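Endonuclease/exonuclease/phosphatase (Beutenbergia cavernae DSM 12333, PDB 4RUW) belongs to the endonuclease/exonuclease/phosphatase family, pairing a DNase I-like domain with an immunoglobulin-like domain, and carries a bound zinc ion. Local coordinates at residues A[55-61]-A[87-93]; A[162-166]-A[179-183]; A[205-211]-A[247-251]; A[301-305]-A[359-363]. All blocks are in the same frame, centred on the assembly; numbering follows the deposited sequence.

Contact 1: residues A[55-61]-A[87-93]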
loop_
_atom_site.group_PDB
_atom_site.type_symbol
_atom_site.label_atom_id
_atom_site.label_comp_id
_atom_site.label_asym_id
_atom_site.label_seq_id
_atom_site.Cartn_x
_atom_site.Cartn_y
_atom_site.Cartn_z
ATOM N N ASP A 55 -17.296 3.617 -8.350
ATOM C CA ASP A 55 -16.703 2.762 -7.325
ATOM C C ASP A 55 -15.716 1.750 -7.862
ATOM O O ASP A 55 -15.875 1.224 -8.963
ATOM C CB ASP A 55 -17.806 2.009 -6.567
ATOM C CG ASP A 55 -18.646 2.918 -5.694
ATOM O OD1 ASP A 55 -18.159 4.004 -5.323
ATOM O OD2 ASP A 55 -19.791 2.541 -5.372
ATOM N N LEU A 56 -14.697 1.473 -7.057
ATOM C CA LEU A 56 -13.712 0.449 -7.381
ATOM C C LEU A 56 -13.298 -0.265 -6.105
ATOM O O LEU A 56 -12.834 0.382 -5.172
ATOM C CB LEU A 56 -12.476 1.086 -8.005
ATOM C CG LEU A 56 -11.396 0.120 -8.483
ATOM C CD1 LEU A 56 -11.881 -0.668 -9.691
ATOM C CD2 LEU A 56 -10.112 0.879 -8.801
ATOM N N ARG A 57 -13.471 -1.581 -6.056
ATOM C CA ARG A 57 -13.006 -2.358 -4.921
ATOM C C ARG A 57 -11.703 -3.050 -5.301
ATOM O O ARG A 57 -11.648 -3.820 -6.268
ATOM C CB ARG A 57 -14.058 -3.369 -4.464
ATOM C CG ARG A 57 -13.573 -4.261 -3.329
ATOM C CD ARG A 57 -14.684 -5.121 -2.742
ATOM N NE ARG A 57 -15.426 -4.366 -1.739
ATOM C CZ ARG A 57 -16.162 -4.903 -0.770
ATOM N NH1 ARG A 57 -16.291 -6.221 -0.668
ATOM N NH2 ARG A 57 -16.775 -4.114 0.101
ATOM N N VAL A 58 -10.658 -2.751 -4.543
ATOM C CA VAL A 58 -9.322 -3.270 -4.791
ATOM C C VAL A 58 -8.900 -4.085 -3.591
ATOM O O VAL A 58 -8.971 -3.610 -2.451
ATOM C CB VAL A 58 -8.306 -2.121 -4.982
ATOM C CG1 VAL A 58 -6.886 -2.671 -5.144
ATOM C CG2 VAL A 58 -8.702 -1.273 -6.167
HETATM N N MSE A 59 -8.455 -5.304 -3.852
HETATM C CA MSE A 59 -7.994 -6.186 -2.800
HETATM C C MSE A 59 -6.532 -6.529 -3.017
HETATM O O MSE A 59 -6.085 -6.668 -4.157
HETATM C CB MSE A 59 -8.840 -7.452 -2.825
HETATM C CG MSE A 59 -8.443 -8.525 -1.808
HETATM SE SE MSE A 59 -9.641 -10.046 -1.793
HETATM C CE MSE A 59 -8.950 -10.904 -0.182
ATOM N N THR A 60 -5.782 -6.648 -1.926
ATOM C CA THR A 60 -4.438 -7.207 -1.999
ATOM C C THR A 60 -4.282 -8.315 -0.965
ATOM O O THR A 60 -4.821 -8.215 0.142
ATOM C CB THR A 60 -3.326 -6.126 -1.835
ATOM O OG1 THR A 60 -2.045 -6.695 -2.137
ATOM C CG2 THR A 60 -3.297 -5.553 -0.432
ATOM N N TRP A 61 -3.546 -9.363 -1.316
ATOM C CA TRP A 61 -3.400 -10.489 -0.411
ATOM C C TRP A 61 -2.137 -11.275 -0.690
ATOM O O TRP A 61 -1.925 -11.753 -1.805
ATOM C CB TRP A 61 -4.598 -11.431 -0.562
ATOM C CG TRP A 61 -4.838 -12.381 0.571
ATOM C CD1 TRP A 61 -4.212 -12.413 1.793
ATOM C CD2 TRP A 61 -5.799 -13.448 0.590
ATOM N NE1 TRP A 61 -4.730 -13.438 2.561
ATOM C CE2 TRP A 61 -5.707 -14.082 1.844
ATOM C CE3 TRP A 61 -6.733 -13.928 -0.337
ATOM C CZ2 TRP A 61 -6.515 -15.162 2.196
ATOM C CZ3 TRP A 61 -7.527 -14.996 0.010
ATOM C CH2 TRP A 61 -7.412 -15.605 1.266
ATOM N N GLU A 87 -15.387 -11.622 -1.254
ATOM C CA GLU A 87 -15.061 -10.201 -1.179
ATOM C C GLU A 87 -15.413 -9.473 -2.482
ATOM O O GLU A 87 -15.642 -8.264 -2.492
ATOM C CB GLU A 87 -13.584 -10.009 -0.837
ATOM C CG GLU A 87 -13.176 -10.562 0.531
ATOM C CD GLU A 87 -13.725 -9.763 1.707
ATOM O OE1 GLU A 87 -14.406 -8.732 1.490
ATOM O OE2 GLU A 87 -13.448 -10.166 2.861
ATOM N N ALA A 88 -15.465 -10.228 -3.577
ATOM C CA ALA A 88 -15.880 -9.712 -4.879
ATOM C C ALA A 88 -15.185 -8.403 -5.305
ATOM O O ALA A 88 -15.840 -7.454 -5.716
ATOM C CB ALA A 88 -17.397 -9.556 -4.913
ATOM N N PRO A 89 -13.846 -8.350 -5.221
ATOM C CA PRO A 89 -13.176 -7.129 -5.680
ATOM C C PRO A 89 -13.243 -6.983 -7.202
ATOM O O PRO A 89 -13.412 -7.961 -7.929
ATOM C CB PRO A 89 -11.728 -7.359 -5.246
ATOM C CG PRO A 89 -11.571 -8.851 -5.286
ATOM C CD PRO A 89 -12.883 -9.380 -4.789
ATOM N N ASP A 90 -13.114 -5.758 -7.685
ATOM C CA ASP A 90 -12.972 -5.533 -9.113
ATOM C C ASP A 90 -11.619 -6.032 -9.600
ATOM O O ASP A 90 -11.508 -6.585 -10.701
ATOM C CB ASP A 90 -13.101 -4.044 -9.409
ATOM C CG ASP A 90 -14.511 -3.546 -9.240
ATOM O OD1 ASP A 90 -15.346 -3.868 -10.109
ATOM O OD2 ASP A 90 -14.788 -2.848 -8.241
ATOM N N VAL A 91 -10.596 -5.780 -8.788
ATOM C CA VAL A 91 -9.221 -6.142 -9.100
ATOM C C VAL A 91 -8.587 -6.661 -7.826
ATOM O O VAL A 91 -8.799 -6.094 -6.740
ATOM C CB VAL A 91 -8.406 -4.933 -9.604
ATOM C CG1 VAL A 91 -6.979 -5.345 -9.923
ATOM C CG2 VAL A 91 -9.050 -4.340 -10.828
ATOM N N VAL A 92 -7.833 -7.749 -7.946
ATOM C CA VAL A 92 -7.093 -8.263 -6.805
ATOM C C VAL A 92 -5.624 -8.471 -7.163
ATOM O O VAL A 92 -5.289 -8.957 -8.243
ATOM C CB VAL A 92 -7.744 -9.542 -6.196
ATOM C CG1 VAL A 92 -7.844 -10.650 -7.221
ATOM C CG2 VAL A 92 -6.967 -10.012 -4.979
ATOM N N VAL A 93 -4.763 -8.054 -6.243
ATOM C CA VAL A 93 -3.330 -8.251 -6.318
ATOM C C VAL A 93 -2.981 -9.373 -5.348
ATOM O O VAL A 93 -3.384 -9.332 -4.181
ATOM C CB VAL A 93 -2.591 -6.957 -5.921
ATOM C CG1 VAL A 93 -1.121 -7.243 -5.640
ATOM C CG2 VAL A 93 -2.779 -5.887 -7.003
HETATM O O HOH W 1 -16.628 -1.196 -10.263
#

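Contact 2: residues A[162-166]-A[179-183]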
loop_
_atom_site.group_PDB
_atom_site.type_symbol
_atom_site.label_atom_id
_atom_site.label_comp_id
_atom_site.label_asym_id
_atom_site.label_seq_id
_atom_site.Cartn_x
_atom_site.Cartn_y
_atom_site.Cartn_z
ATOM N N VAL A 162 3.699 -5.609 -17.534
ATOM C CA VAL A 162 5.125 -5.336 -17.647
ATOM C C VAL A 162 5.768 -5.568 -16.286
ATOM O O VAL A 162 5.278 -5.077 -15.258
ATOM C CB VAL A 162 5.379 -3.887 -18.104
ATOM C CG1 VAL A 162 6.871 -3.550 -18.057
ATOM C CG2 VAL A 162 4.798 -3.654 -19.502
ATOM N N VAL A 163 6.847 -6.336 -16.281
ATOM C CA VAL A 163 7.544 -6.693 -15.055
ATOM C C VAL A 163 8.867 -5.946 -14.977
ATOM O O VAL A 163 9.665 -5.970 -15.927
ATOM C CB VAL A 163 7.802 -8.205 -14.970
ATOM C CG1 VAL A 163 8.651 -8.536 -13.739
ATOM C CG2 VAL A 163 6.476 -8.956 -14.932
ATOM N N VAL A 164 9.083 -5.274 -13.853
ATOM C CA VAL A 164 10.309 -4.525 -13.598
ATOM C C VAL A 164 11.051 -5.184 -12.438
ATOM O O VAL A 164 10.522 -5.278 -11.337
ATOM C CB VAL A 164 9.979 -3.055 -13.269
ATOM C CG1 VAL A 164 11.188 -2.313 -12.734
ATOM C CG2 VAL A 164 9.420 -2.354 -14.500
ATOM N N PRO A 165 12.277 -5.659 -12.685
ATOM C CA PRO A 165 13.027 -6.318 -11.611
ATOM C C PRO A 165 13.423 -5.340 -10.512
ATOM O O PRO A 165 13.727 -4.178 -10.800
ATOM C CB PRO A 165 14.274 -6.836 -12.330
ATOM C CG PRO A 165 14.433 -5.928 -13.521
ATOM C CD PRO A 165 13.035 -5.604 -13.951
ATOM N N LEU A 166 13.439 -5.808 -9.270
ATOM C CA LEU A 166 13.833 -4.983 -8.140
ATOM C C LEU A 166 15.056 -5.638 -7.496
ATOM O O LEU A 166 15.060 -6.833 -7.267
ATOM C CB LEU A 166 12.668 -4.855 -7.150
ATOM C CG LEU A 166 11.380 -4.248 -7.721
ATOM C CD1 LEU A 166 10.249 -4.334 -6.710
ATOM C CD2 LEU A 166 11.582 -2.808 -8.162
ATOM N N ARG A 179 12.700 -10.157 -6.279
ATOM C CA ARG A 179 11.517 -9.303 -6.148
ATOM C C ARG A 179 11.289 -8.572 -7.460
ATOM O O ARG A 179 12.249 -8.265 -8.186
ATOM C CB ARG A 179 11.723 -8.267 -5.037
ATOM C CG ARG A 179 12.101 -8.860 -3.684
ATOM C CD ARG A 179 11.046 -9.790 -3.131
ATOM N NE ARG A 179 11.493 -10.361 -1.866
ATOM C CZ ARG A 179 10.747 -11.130 -1.085
ATOM N NH1 ARG A 179 9.505 -11.418 -1.445
ATOM N NH2 ARG A 179 11.241 -11.596 0.056
ATOM N N SER A 180 10.036 -8.268 -7.777
ATOM C CA SER A 180 9.750 -7.459 -8.959
ATOM C C SER A 180 8.443 -6.702 -8.817
ATOM O O SER A 180 7.650 -6.966 -7.903
ATOM C CB SER A 180 9.721 -8.320 -10.225
ATOM O OG SER A 180 8.595 -9.183 -10.225
ATOM N N LEU A 181 8.238 -5.759 -9.728
ATOM C CA LEU A 181 7.021 -4.973 -9.825
ATOM C C LEU A 181 6.278 -5.388 -11.087
ATOM O O LEU A 181 6.888 -5.495 -12.156
ATOM C CB LEU A 181 7.390 -3.497 -9.918
ATOM C CG LEU A 181 6.293 -2.534 -10.357
ATOM C CD1 LEU A 181 5.227 -2.405 -9.295
ATOM C CD2 LEU A 181 6.884 -1.181 -10.707
ATOM N N LEU A 182 4.976 -5.642 -10.957
ATOM C CA LEU A 182 4.112 -5.938 -12.094
ATOM C C LEU A 182 3.159 -4.767 -12.301
ATOM O O LEU A 182 2.481 -4.346 -11.371
ATOM C CB LEU A 182 3.307 -7.210 -11.833
ATOM C CG LEU A 182 2.176 -7.509 -12.819
ATOM C CD1 LEU A 182 2.717 -7.661 -14.239
ATOM C CD2 LEU A 182 1.402 -8.743 -12.385
ATOM N N THR A 183 3.109 -4.240 -13.522
ATOM C CA THR A 183 2.199 -3.148 -13.835
ATOM C C THR A 183 1.296 -3.540 -14.994
ATOM O O THR A 183 1.769 -4.028 -16.018
ATOM C CB THR A 183 2.983 -1.863 -14.195
ATOM O OG1 THR A 183 3.789 -1.480 -13.074
ATOM C CG2 THR A 183 2.038 -0.730 -14.570
HETATM O O HOH W 2 6.126 -2.630 -13.839
HETATM O O HOH W 3 15.583 -9.044 -5.932
#

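Contact 3: residues A[205-211]-A[247-251]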
loop_
_atom_site.group_PDB
_atom_site.type_symbol
_atom_site.label_atom_id
_atom_site.label_comp_id
_atom_site.label_asym_id
_atom_site.label_seq_id
_atom_site.Cartn_x
_atom_site.Cartn_y
_atom_site.Cartn_z
ATOM N N GLY A 205 15.000 -8.009 7.268
ATOM C CA GLY A 205 15.662 -8.975 8.127
ATOM C C GLY A 205 17.025 -8.567 8.656
ATOM O O GLY A 205 17.582 -9.246 9.517
ATOM N N SER A 206 17.563 -7.465 8.148
ATOM C CA SER A 206 18.906 -7.013 8.495
ATOM C C SER A 206 19.096 -5.615 7.931
ATOM O O SER A 206 18.279 -5.156 7.131
ATOM C CB SER A 206 19.944 -7.930 7.856
ATOM O OG SER A 206 19.885 -7.795 6.441
ATOM N N ALA A 207 20.182 -4.951 8.310
ATOM C CA ALA A 207 20.471 -3.630 7.779
ATOM C C ALA A 207 20.597 -3.643 6.255
ATOM O O ALA A 207 20.034 -2.777 5.585
ATOM C CB ALA A 207 21.723 -3.055 8.426
ATOM N N VAL A 208 21.307 -4.626 5.700
ATOM C CA VAL A 208 21.448 -4.676 4.248
ATOM C C VAL A 208 20.100 -4.919 3.552
ATOM O O VAL A 208 19.848 -4.363 2.475
ATOM C CB VAL A 208 22.519 -5.688 3.751
ATOM C CG1 VAL A 208 23.914 -5.224 4.137
ATOM C CG2 VAL A 208 22.247 -7.086 4.279
ATOM N N LEU A 209 19.222 -5.718 4.162
ATOM C CA LEU A 209 17.900 -5.928 3.582
ATOM C C LEU A 209 17.058 -4.649 3.602
ATOM O O LEU A 209 16.319 -4.376 2.657
ATOM C CB LEU A 209 17.175 -7.089 4.268
ATOM C CG LEU A 209 17.632 -8.464 3.773
ATOM C CD1 LEU A 209 17.170 -9.557 4.721
ATOM C CD2 LEU A 209 17.132 -8.715 2.346
ATOM N N VAL A 210 17.160 -3.859 4.667
ATOM C CA VAL A 210 16.452 -2.576 4.694
ATOM C C VAL A 210 17.000 -1.617 3.622
ATOM O O VAL A 210 16.240 -0.891 2.968
ATOM C CB VAL A 210 16.483 -1.937 6.103
ATOM C CG1 VAL A 210 15.977 -0.496 6.068
ATOM C CG2 VAL A 210 15.664 -2.779 7.075
ATOM N N GLU A 211 18.316 -1.626 3.416
ATOM C CA GLU A 211 18.877 -0.838 2.322
ATOM C C GLU A 211 18.328 -1.301 0.972
ATOM O O GLU A 211 18.061 -0.487 0.091
ATOM C CB GLU A 211 20.406 -0.865 2.342
ATOM C CG GLU A 211 21.015 -0.207 3.582
ATOM C CD GLU A 211 20.566 1.244 3.789
ATOM O OE1 GLU A 211 20.300 1.959 2.799
ATOM O OE2 GLU A 211 20.483 1.680 4.957
ATOM N N PRO A 247 17.567 -0.800 15.087
ATOM C CA PRO A 247 18.200 0.516 14.928
ATOM C C PRO A 247 18.358 0.960 13.471
ATOM O O PRO A 247 18.464 2.160 13.220
ATOM C CB PRO A 247 19.575 0.338 15.595
ATOM C CG PRO A 247 19.796 -1.138 15.648
ATOM C CD PRO A 247 18.439 -1.754 15.792
ATOM N N TYR A 248 18.362 0.011 12.537
ATOM C CA TYR A 248 18.548 0.317 11.117
ATOM C C TYR A 248 17.228 0.491 10.356
ATOM O O TYR A 248 17.227 0.652 9.135
ATOM C CB TYR A 248 19.392 -0.772 10.443
ATOM C CG TYR A 248 18.939 -2.172 10.779
ATOM C CD1 TYR A 248 19.569 -2.903 11.784
ATOM C CD2 TYR A 248 17.888 -2.767 10.093
ATOM C CE1 TYR A 248 19.155 -4.177 12.098
ATOM C CE2 TYR A 248 17.465 -4.038 10.402
ATOM C CZ TYR A 248 18.107 -4.744 11.402
ATOM O OH TYR A 248 17.691 -6.015 11.709
ATOM N N SER A 249 16.110 0.450 11.071
ATOM C CA SER A 249 14.810 0.592 10.433
ATOM C C SER A 249 14.668 1.978 9.817
ATOM O O SER A 249 15.035 2.977 10.436
ATOM C CB SER A 249 13.701 0.342 11.452
ATOM O OG SER A 249 12.429 0.414 10.838
ATOM N N GLN A 250 14.147 2.040 8.594
ATOM C CA GLN A 250 13.997 3.323 7.909
ATOM C C GLN A 250 12.605 3.481 7.301
ATOM O O GLN A 250 12.433 3.985 6.190
ATOM C CB GLN A 250 15.111 3.516 6.884
ATOM C CG GLN A 250 16.471 3.631 7.564
ATOM C CD GLN A 250 17.609 3.732 6.601
ATOM O OE1 GLN A 250 17.805 4.767 5.978
ATOM N NE2 GLN A 250 18.381 2.655 6.475
ATOM N N ASN A 251 11.608 3.065 8.072
ATOM C CA ASN A 251 10.225 3.151 7.644
ATOM C C ASN A 251 9.696 4.571 7.523
ATOM O O ASN A 251 9.002 4.886 6.562
ATOM C CB ASN A 251 9.347 2.323 8.571
ATOM C CG ASN A 251 9.692 0.853 8.518
ATOM O OD1 ASN A 251 10.208 0.360 7.517
ATOM N ND2 ASN A 251 9.397 0.140 9.596
#

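Contact 4: residues A[301-305]-A[359-363]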
loop_
_atom_site.group_PDB
_atom_site.type_symbol
_atom_site.label_atom_id
_atom_site.label_comp_id
_atom_site.label_asym_id
_atom_site.label_seq_id
_atom_site.Cartn_x
_atom_site.Cartn_y
_atom_site.Cartn_z
ATOM N N THR A 301 -3.602 7.151 -6.068
ATOM C CA THR A 301 -3.254 8.480 -6.537
ATOM C C THR A 301 -4.363 9.489 -6.215
ATOM O O THR A 301 -5.456 9.094 -5.795
ATOM C CB THR A 301 -2.965 8.439 -8.047
ATOM O OG1 THR A 301 -4.129 7.985 -8.737
ATOM C CG2 THR A 301 -1.779 7.509 -8.343
ATOM N N PRO A 302 -4.085 10.798 -6.379
ATOM C CA PRO A 302 -5.012 11.799 -5.828
ATOM C C PRO A 302 -6.423 11.793 -6.417
ATOM O O PRO A 302 -7.333 12.278 -5.746
ATOM C CB PRO A 302 -4.302 13.129 -6.119
ATOM C CG PRO A 302 -2.851 12.755 -6.074
ATOM C CD PRO A 302 -2.797 11.419 -6.753
ATOM N N ALA A 303 -6.614 11.275 -7.627
ATOM C CA ALA A 303 -7.953 11.256 -8.219
ATOM C C ALA A 303 -8.936 10.389 -7.428
ATOM O O ALA A 303 -10.149 10.554 -7.557
ATOM C CB ALA A 303 -7.905 10.804 -9.672
ATOM N N PHE A 304 -8.419 9.453 -6.638
ATOM C CA PHE A 304 -9.274 8.576 -5.850
ATOM C C PHE A 304 -9.651 9.172 -4.501
ATOM O O PHE A 304 -8.832 9.791 -3.826
ATOM C CB PHE A 304 -8.588 7.234 -5.605
ATOM C CG PHE A 304 -8.595 6.322 -6.784
ATOM C CD1 PHE A 304 -9.747 5.631 -7.135
ATOM C CD2 PHE A 304 -7.448 6.133 -7.531
ATOM C CE1 PHE A 304 -9.763 4.782 -8.212
ATOM C CE2 PHE A 304 -7.455 5.275 -8.613
ATOM C CZ PHE A 304 -8.614 4.598 -8.949
ATOM N N ASP A 305 -10.902 8.951 -4.112
ATOM C CA ASP A 305 -11.331 9.110 -2.731
ATOM C C ASP A 305 -11.425 7.727 -2.113
ATOM O O ASP A 305 -11.674 6.745 -2.809
ATOM C CB ASP A 305 -12.711 9.750 -2.656
ATOM C CG ASP A 305 -12.694 11.198 -3.026
ATOM O OD1 ASP A 305 -11.590 11.764 -3.148
ATOM O OD2 ASP A 305 -13.788 11.776 -3.177
ATOM N N GLY A 359 -14.503 22.999 -7.835
ATOM C CA GLY A 359 -14.258 23.733 -6.608
ATOM C C GLY A 359 -14.199 22.888 -5.351
ATOM O O GLY A 359 -14.660 23.319 -4.296
ATOM N N ARG A 360 -13.633 21.690 -5.450
ATOM C CA ARG A 360 -13.472 20.847 -4.273
ATOM C C ARG A 360 -12.029 20.853 -3.780
ATOM O O ARG A 360 -11.087 20.813 -4.569
ATOM C CB ARG A 360 -13.941 19.418 -4.544
ATOM C CG ARG A 360 -13.983 18.554 -3.297
ATOM C CD ARG A 360 -14.716 17.243 -3.538
ATOM N NE ARG A 360 -16.131 17.313 -3.187
ATOM C CZ ARG A 360 -16.927 16.251 -3.107
ATOM N NH1 ARG A 360 -18.205 16.392 -2.779
ATOM N NH2 ARG A 360 -16.441 15.040 -3.350
ATOM N N LEU A 361 -11.871 20.916 -2.464
ATOM C CA LEU A 361 -10.559 20.839 -1.848
ATOM C C LEU A 361 -10.567 19.717 -0.821
ATOM O O LEU A 361 -11.567 19.499 -0.130
ATOM C CB LEU A 361 -10.208 22.161 -1.164
ATOM C CG LEU A 361 -10.022 23.349 -2.106
ATOM C CD1 LEU A 361 -9.934 24.660 -1.330
ATOM C CD2 LEU A 361 -8.790 23.147 -2.965
ATOM N N ARG A 362 -9.451 18.999 -0.733
ATOM C CA ARG A 362 -9.277 17.947 0.257
ATOM C C ARG A 362 -7.910 18.090 0.898
ATOM O O ARG A 362 -6.910 18.266 0.202
ATOM C CB ARG A 362 -9.402 16.556 -0.379
ATOM C CG ARG A 362 -9.192 15.405 0.616
ATOM C CD ARG A 362 -9.237 14.051 -0.070
ATOM N NE ARG A 362 -8.152 13.917 -1.040
ATOM C CZ ARG A 362 -8.117 13.009 -2.010
ATOM N NH1 ARG A 362 -9.108 12.144 -2.143
ATOM N NH2 ARG A 362 -7.095 12.972 -2.855
ATOM N N LEU A 363 -7.873 18.009 2.225
ATOM C CA LEU A 363 -6.624 18.028 2.967
ATOM C C LEU A 363 -6.564 16.780 3.836
ATOM O O LEU A 363 -7.445 16.563 4.677
ATOM C CB LEU A 363 -6.573 19.284 3.834
ATOM C CG LEU A 363 -5.276 19.813 4.433
ATOM C CD1 LEU A 363 -4.154 19.748 3.423
ATOM C CD2 LEU A 363 -5.477 21.251 4.895
#

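Contact 1: residues A[55-61]-A[87-93]
Met-59 and Val-92 pair in parallel register, and their side chains run alongside each other from the same face of a beta sheet. The selenomethionine runs fully extended, its CG 3.8 Å from Val-92 CG2, while its CB rests on Pro-89 CB and its SE reaches the CB of Glu-87. This is the tight part: the long unbranched chain lets Met-59 touch Val-92, Pro-89 and Glu-87 in succession, and beta-branched valines suit the strand itself. Two nearly straight bonds, Met-59 N to Val-91 O (3.0 Å) and Val-93 N to Met-59 O (2.8 Å), knit the backbones.

Toward Asp-55 the partner of strand 55-62 is no longer a strand but the turn 88-90 after helix 77-87, and polar groups take over. Asp-90 turns its carboxylate back, so that OD2, through its anti lone pair, receives the amide of Arg-57 at 2.8 Å in an almost linear bond (178°); Asp-90 N in turn gives to Arg-57 O. The Arg-57 chain, bent at chi3 (-84°), brings NH1 to Glu-87 O at 2.8 Å, in the guanidinium plane. A water bridges Asp-55 O and Asp-90 OD1 on this looser side.

Glu-87 ends helix 77-87, the crossover of a beta-alpha-beta unit whose strands are 55-62 and 91-98. Val-83 of that helix touches Met-59, strand 324-330 flanks strand 55-62 on its other edge, and Val-196 of strand 192-200 packs on Val-91 and Val-93.

Contact 2: residues A[162-166]-A[179-183]
Val-164 and Leu-181 exchange two backbone hydrogen bonds across an antiparallel pair, N of Val-164 to O of Leu-181 and N of Leu-181 to O of Val-164, each 2.8 Å. Val-162 and Thr-183 form a second hydrogen-bonded pair of the same kind. Pro-165, which has no amide hydrogen, sits opposite Ser-180 in a non-hydrogen-bonded pair, where a strand can accept a proline without losing a bond to this partner.

Side-chain contacts fall on both faces. On one, Val-163 has CG1 as a van der Waals neighbour of Ser-180 OG at 3.6 Å and directs CG2 to Leu-182 CD1 at 4.0 Å. On the other, Leu-166, with CG anti to its carbonyl carbon (chi1 -59°), lays CD1 over the backbone of Ser-180, 3.6 Å from its C; the branched leucine also reaches helix 207-222.

Water and hydroxyls serve the polar groups. One water gives to Val-162 O and hydrogen-bonds Thr-183 OG1, which also meets His-197, while Ser-180 OG bonds to Leu-130 O on strand 125-133. Strand 157-166 is one of the two outer strands of its sheet and 179-188 the next, forming an antiparallel edge of one of the two facing mixed sheets of the DNase I-like beta sandwich.

Contact 3: residues A[205-211]-A[247-251]
The first turn of a helix, opening at Ala-207, faces an irregular segment, with the CA atoms of Ala-207 and Tyr-248 5.5 Å apart and no backbone hydrogen bond joining the two. Ser-206 is the N-cap: its OG accepts from Leu-209 N at 3.2 Å, a task for which a short hydroxyl side chain is well suited.

Tyr-248 makes the largest single share of the contact. Its ring lies flat against the start of the helix, with Ala-207 N over the centre of one face, 3.5 Å above the plane, and Ala-207 CB making a CH-pi contact at 4.2 Å from the centroid. A small alanine lets the ring come this close. The ring is brought there by a chi1 of 47°, which sets CG between the backbone N and the carbonyl carbon. At the edge of the ring, in its plane, Val-210 CG2 touches CD2 at 3.7 Å, while the other branch of the valine, CG1, lies 3.5 Å from Tyr-248 O.

One turn further along the helix, polar chemistry replaces the ring. Gln-250 stretches its amide to Glu-211, and NE2 donates to OE2 at 2.8 Å; the carboxylate is met from above its plane, though the oxygen lies in the plane of the amide. Lys-214 bonds to both partners, by a salt bridge to Glu-211 OE1 and a hydrogen bond from NZ to Gln-250 OE1.

Gln-250 is itself the N-cap residue of helix 251-260, so the contact joins the starts of two helices, 207-222 and 251-260, the latter reached through the loop that follows strand 230-233.

Contact 4: residues A[301-305]-A[359-363]
Arg-362 reaches from the immunoglobulin-like domain to the DNase I-like domain, where Pro-302, Phe-304 and Asp-305 receive it at a type I beta turn and the start of strand 304-311. It stands on strand 360-367 of an antiparallel sheet. From CB, the chain leaves with CG anti to the backbone N (chi1 179°) and stays extended through CD; the side chain also touches Val-406 and Thr-408 of the adjoining strand 405-410. The bend comes at chi3 (63°), which turns NE and CZ so that the two terminal nitrogens meet the turn.

NH2 gives a hydrogen bond to Pro-302 O at 3.0 Å, on a carbonyl lone pair but tilted from the guanidinium plane, and it also meets Thr-354 OG1 of its own domain. NH1 has two oxygens: Phe-304 O at 2.9 Å, close to the guanidinium plane, and Asp-305 OD1 in a salt bridge. Arginine suits this place because one flat, charged group can serve two backbone carbonyls and a carboxylate at once, crossing a CA separation of 9.6 Å between Asp-305 and Arg-362. The turn suits its part too, presenting Pro-302 O and Phe-304 O to the same group.

Arg-360, two residues earlier on the same strand, adds a second positive charge near the carboxylate, its NH2 4.2 Å from Asp-305 OD2, too far for a salt bridge. The carboxylate and the Arg-362 guanidinium planes stand 65° apart, with Asp-305 OD1 only 2.7 Å from NH1.

How the contacts relate
Contact 1 is the buried one, contact 2 is partly buried, and contacts 3 and 4 lie at the surface. The first two pair neighbouring strands, parallel in contact 1 and antiparallel in contact 2, in two different sheets, and rest mainly on backbone bonds and aliphatic side chains, with Asp-90 and Arg-57 added at one end of contact 1. The surface contacts depend instead on a few side chains: chiefly an aromatic ring and an amide in contact 3, an arginine in contact 4. Contacts 1 and 4 reach the same sheet and touch where Leu-56 CD2 packs on Phe-304 CE1. Contact 3 lies across the chain's centre from both, and contact 4 alone joins the two domains.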